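Local coordinates for putative pyrazinamidase/nicotinamidase (PDB 3S2S), which probably hydrolyses the amide of nicotinamide and of its analogue pyrazinamide, as a zinc-binding member of the isochorismatase family, at residues K66-A69 with Q70-K74; H200-A203 with L204-Q208. All blocks are in the same frame, centred on the assembly; numbering follows the deposited sequence.

Contact 1: residues K66-A69 with Q70-K74; sequences KAIA and QVTQK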
# COMPACT_ATOMS: atom_id res chain seq x y z
N LYS A 66 -24.07 -3.48 -25.17
CA LYS A 66 -24.79 -4.75 -24.98
C LYS A 66 -23.86 -5.81 -24.40
O LYS A 66 -24.24 -6.54 -23.48
CB LYS A 66 -25.37 -5.23 -26.31
CG LYS A 66 -26.05 -4.13 -27.09
CD LYS A 66 -27.55 -4.35 -27.22
CE LYS A 66 -27.87 -5.49 -28.18
NZ LYS A 66 -29.33 -5.58 -28.47
N ALA A 67 -22.65 -5.90 -24.93
CA ALA A 67 -21.70 -6.92 -24.48
C ALA A 67 -21.33 -6.75 -23.01
O ALA A 67 -21.25 -7.73 -22.27
CB ALA A 67 -20.43 -6.88 -25.33
N ILE A 68 -21.07 -5.52 -22.59
CA ILE A 68 -20.62 -5.32 -21.22
C ILE A 68 -21.78 -5.64 -20.28
O ILE A 68 -21.57 -6.21 -19.21
CB ILE A 68 -20.01 -3.90 -20.97
CG1 ILE A 68 -19.30 -3.85 -19.62
CG2 ILE A 68 -21.08 -2.81 -21.07
CD1 ILE A 68 -18.53 -2.55 -19.40
N ALA A 69 -23.01 -5.32 -20.67
CA ALA A 69 -24.15 -5.71 -19.83
C ALA A 69 -24.28 -7.23 -19.75
O ALA A 69 -24.50 -7.80 -18.67
CB ALA A 69 -25.46 -5.06 -20.33
N GLN A 70 -24.16 -7.89 -20.89
CA GLN A 70 -24.33 -9.34 -20.91
C GLN A 70 -23.26 -10.06 -20.12
O GLN A 70 -23.56 -11.02 -19.40
CB GLN A 70 -24.38 -9.85 -22.35
CG GLN A 70 -25.68 -9.49 -23.03
CD GLN A 70 -25.65 -9.76 -24.52
OE1 GLN A 70 -24.59 -9.86 -25.13
NE2 GLN A 70 -26.83 -9.86 -25.11
N VAL A 71 -22.02 -9.61 -20.22
CA VAL A 71 -20.96 -10.29 -19.50
C VAL A 71 -21.08 -10.07 -18.00
O VAL A 71 -20.75 -10.94 -17.22
CB VAL A 71 -19.54 -9.95 -20.04
CG1 VAL A 71 -19.15 -8.56 -19.66
CG2 VAL A 71 -18.51 -10.96 -19.51
N THR A 72 -21.56 -8.89 -17.61
CA THR A 72 -21.80 -8.60 -16.20
C THR A 72 -22.92 -9.48 -15.63
O THR A 72 -22.78 -10.06 -14.55
CB THR A 72 -22.11 -7.11 -16.01
OG1 THR A 72 -21.01 -6.36 -16.54
CG2 THR A 72 -22.30 -6.76 -14.53
N GLN A 73 -24.01 -9.60 -16.36
CA GLN A 73 -25.09 -10.47 -15.91
C GLN A 73 -24.59 -11.92 -15.82
O GLN A 73 -24.92 -12.65 -14.87
CB GLN A 73 -26.27 -10.38 -16.88
CG GLN A 73 -27.45 -11.24 -16.49
CD GLN A 73 -28.16 -10.73 -15.25
OE1 GLN A 73 -28.67 -9.61 -15.25
NE2 GLN A 73 -28.19 -11.54 -14.20
N LYS A 74 -23.79 -12.34 -16.79
CA LYS A 74 -23.29 -13.71 -16.77
C LYS A 74 -22.38 -13.97 -15.59
O LYS A 74 -22.50 -14.99 -14.91
CB LYS A 74 -22.59 -14.08 -18.07
CG LYS A 74 -21.94 -15.45 -18.00
CD LYS A 74 -21.69 -16.05 -19.37
CE LYS A 74 -21.31 -17.52 -19.25
NZ LYS A 74 -21.33 -18.22 -20.56
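Thr72 folds its hydroxyl back over the carbonyl of Ile68, one turn earlier in the amphipathic helix 65-77 of the isochorismatase-like alpha/beta fold. Its OG1 lies beside the backbone N, with chi1 at -58°, and this places Thr72 OG1 2.7 Å from Ile68 O. The hydroxyl is the donor there, and Thr72 N gives a second bond to the same Ile68 O at 3.1 Å. The two donors approach from opposite faces of the carbonyl plane, so the oxygen is gripped twice and a buried hydroxyl is satisfied within its own helix. Regular i to i+4 backbone bonds continue along the run, for example from Gln73 N to Ala69 O at 3.0 Å.

Ile68 and Thr72 form the buried flank: both rest on Leu119 of helix 119-125, while Ile68 and Val71 touch Thr163 of strand 159-165. At the edge of that flank Val71 CG1 lies 3.4 Å from Ile68 O. Gln73 projects its amide outward from the helix, where NE2 is hydrogen-bonded to Asp77, one turn on. On the exposed flank Gln70 turns back along the helix, its chain extended beyond CG, and passes its methylenes by the carbonyl of Lys66; Gln70 CG comes within 3.3 Å of Lys66 O.

Contact 2: residues H200-A203 with L204-Q208; sequences HQFA and LNHLQ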
# COMPACT_ATOMS: atom_id res chain seq x y z
N HIS A 200 -5.93 1.45 -27.63
CA HIS A 200 -6.69 0.26 -27.24
C HIS A 200 -5.86 -0.98 -27.53
O HIS A 200 -5.73 -1.87 -26.68
CB HIS A 200 -8.02 0.26 -28.00
CG HIS A 200 -8.85 -0.98 -27.84
ND1 HIS A 200 -9.56 -1.27 -26.69
CD2 HIS A 200 -9.14 -1.97 -28.72
CE1 HIS A 200 -10.23 -2.40 -26.87
NE2 HIS A 200 -10.00 -2.83 -28.10
N GLN A 201 -5.27 -1.04 -28.73
CA GLN A 201 -4.44 -2.19 -29.09
C GLN A 201 -3.16 -2.26 -28.27
O GLN A 201 -2.74 -3.36 -27.84
CB GLN A 201 -4.10 -2.17 -30.58
CG GLN A 201 -3.59 -3.52 -31.07
CD GLN A 201 -4.61 -4.63 -30.84
OE1 GLN A 201 -5.77 -4.52 -31.27
NE2 GLN A 201 -4.20 -5.68 -30.14
N PHE A 202 -2.53 -1.11 -28.06
CA PHE A 202 -1.36 -1.07 -27.20
C PHE A 202 -1.72 -1.68 -25.85
O PHE A 202 -0.98 -2.49 -25.31
CB PHE A 202 -0.88 0.36 -26.95
CG PHE A 202 0.11 0.46 -25.83
CD1 PHE A 202 1.48 0.39 -26.08
CD2 PHE A 202 -0.32 0.60 -24.51
CE1 PHE A 202 2.41 0.47 -25.04
CE2 PHE A 202 0.60 0.65 -23.46
CZ PHE A 202 1.97 0.60 -23.72
N ALA A 203 -2.87 -1.27 -25.32
CA ALA A 203 -3.29 -1.75 -23.99
C ALA A 203 -3.54 -3.25 -23.96
O ALA A 203 -3.10 -3.94 -23.04
CB ALA A 203 -4.53 -0.99 -23.49
N LEU A 204 -4.27 -3.78 -24.95
CA LEU A 204 -4.51 -5.22 -24.98
C LEU A 204 -3.20 -6.01 -25.08
O LEU A 204 -3.03 -7.03 -24.42
CB LEU A 204 -5.44 -5.59 -26.14
CG LEU A 204 -6.89 -5.12 -26.02
CD1 LEU A 204 -7.62 -5.47 -27.32
CD2 LEU A 204 -7.57 -5.76 -24.84
N ASN A 205 -2.27 -5.53 -25.91
CA ASN A 205 -0.98 -6.19 -26.04
C ASN A 205 -0.24 -6.15 -24.70
O ASN A 205 0.36 -7.14 -24.29
CB ASN A 205 -0.13 -5.51 -27.11
CG ASN A 205 -0.60 -5.84 -28.53
OD1 ASN A 205 -1.29 -6.85 -28.76
ND2 ASN A 205 -0.21 -5.01 -29.49
N HIS A 206 -0.29 -5.02 -24.01
CA HIS A 206 0.44 -4.88 -22.75
C HIS A 206 -0.20 -5.78 -21.69
O HIS A 206 0.49 -6.48 -20.94
CB HIS A 206 0.33 -3.42 -22.29
CG HIS A 206 1.17 -3.09 -21.10
ND1 HIS A 206 2.41 -2.51 -21.22
CD2 HIS A 206 0.94 -3.25 -19.78
CE1 HIS A 206 2.92 -2.32 -20.01
NE2 HIS A 206 2.04 -2.75 -19.12
N LEU A 207 -1.52 -5.75 -21.62
CA LEU A 207 -2.22 -6.61 -20.67
C LEU A 207 -1.80 -8.07 -20.85
O LEU A 207 -1.44 -8.74 -19.87
CB LEU A 207 -3.74 -6.46 -20.83
CG LEU A 207 -4.27 -5.09 -20.40
CD1 LEU A 207 -5.59 -4.74 -21.10
CD2 LEU A 207 -4.46 -5.11 -18.93
N GLN A 208 -1.85 -8.57 -22.08
CA GLN A 208 -1.47 -9.97 -22.33
C GLN A 208 0.01 -10.23 -22.17
O GLN A 208 0.40 -11.17 -21.46
CB GLN A 208 -1.90 -10.38 -23.72
CG GLN A 208 -1.58 -11.83 -24.05
CD GLN A 208 -2.03 -12.15 -25.44
OE1 GLN A 208 -3.19 -12.48 -25.65
NE2 GLN A 208 -1.13 -12.02 -26.41
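Helix 197-209 of the isochorismatase-like alpha/beta fold, packed between helix 167-180 of its own chain and a second subunit, brings Phe202 and His206 side by side at the subunit interface. Their ring planes are 28° apart, but the centroids are 5.7 Å from each other, so the rings are slid past one another and scarcely overlap. The nearest side-chain atoms, Phe202 CZ and His206 ND1, are 4.0 Å apart. One turn apart and both with CG anti to the backbone N, the two rings leave the helix in the same direction. Across the interface Phe202 stacks on Phe202 of the second subunit, and His206 NE2 is hydrogen-bonded to His173 of that subunit, anchoring the imidazole at its outer end.

Another flank carries His200 and Leu204. Leu204 CG lies over one face of the His200 imidazole, and Leu204 CD1 is 3.6 Å from His200 NE2, while ND1 of the same ring is bonded to Thr167 of helix 167-180. At the exposed side the Gln201 chain bends at chi2 (58°) and turns its amide toward Asn205. The two amide planes stand 53° apart, and Gln201 NE2 makes a weak hydrogen bond of 3.4 Å to Asn205 OD1.

Overall arrangement
From the N terminus, strand 37-42 comes first and helix 65-77, carrying contact 1, lies in the connection to strand 81-87; the two strands pair in parallel, so this is a beta-alpha-beta unit. Much later, strand 192-193 leads through helix 197-209, with contact 2, to the final strand 214-216, and this helix lies on the subunit-facing side of the chain. Each contact spans a single continuous run of helix, so neither closes a long loop; they lie in series, without nesting or crossing. The centres of contact 1 and contact 2 are about 21 Å apart. The nearest atoms of contact 1 and contact 2 are about 11 Å apart. Both lie away from the zinc and cacodylate sites.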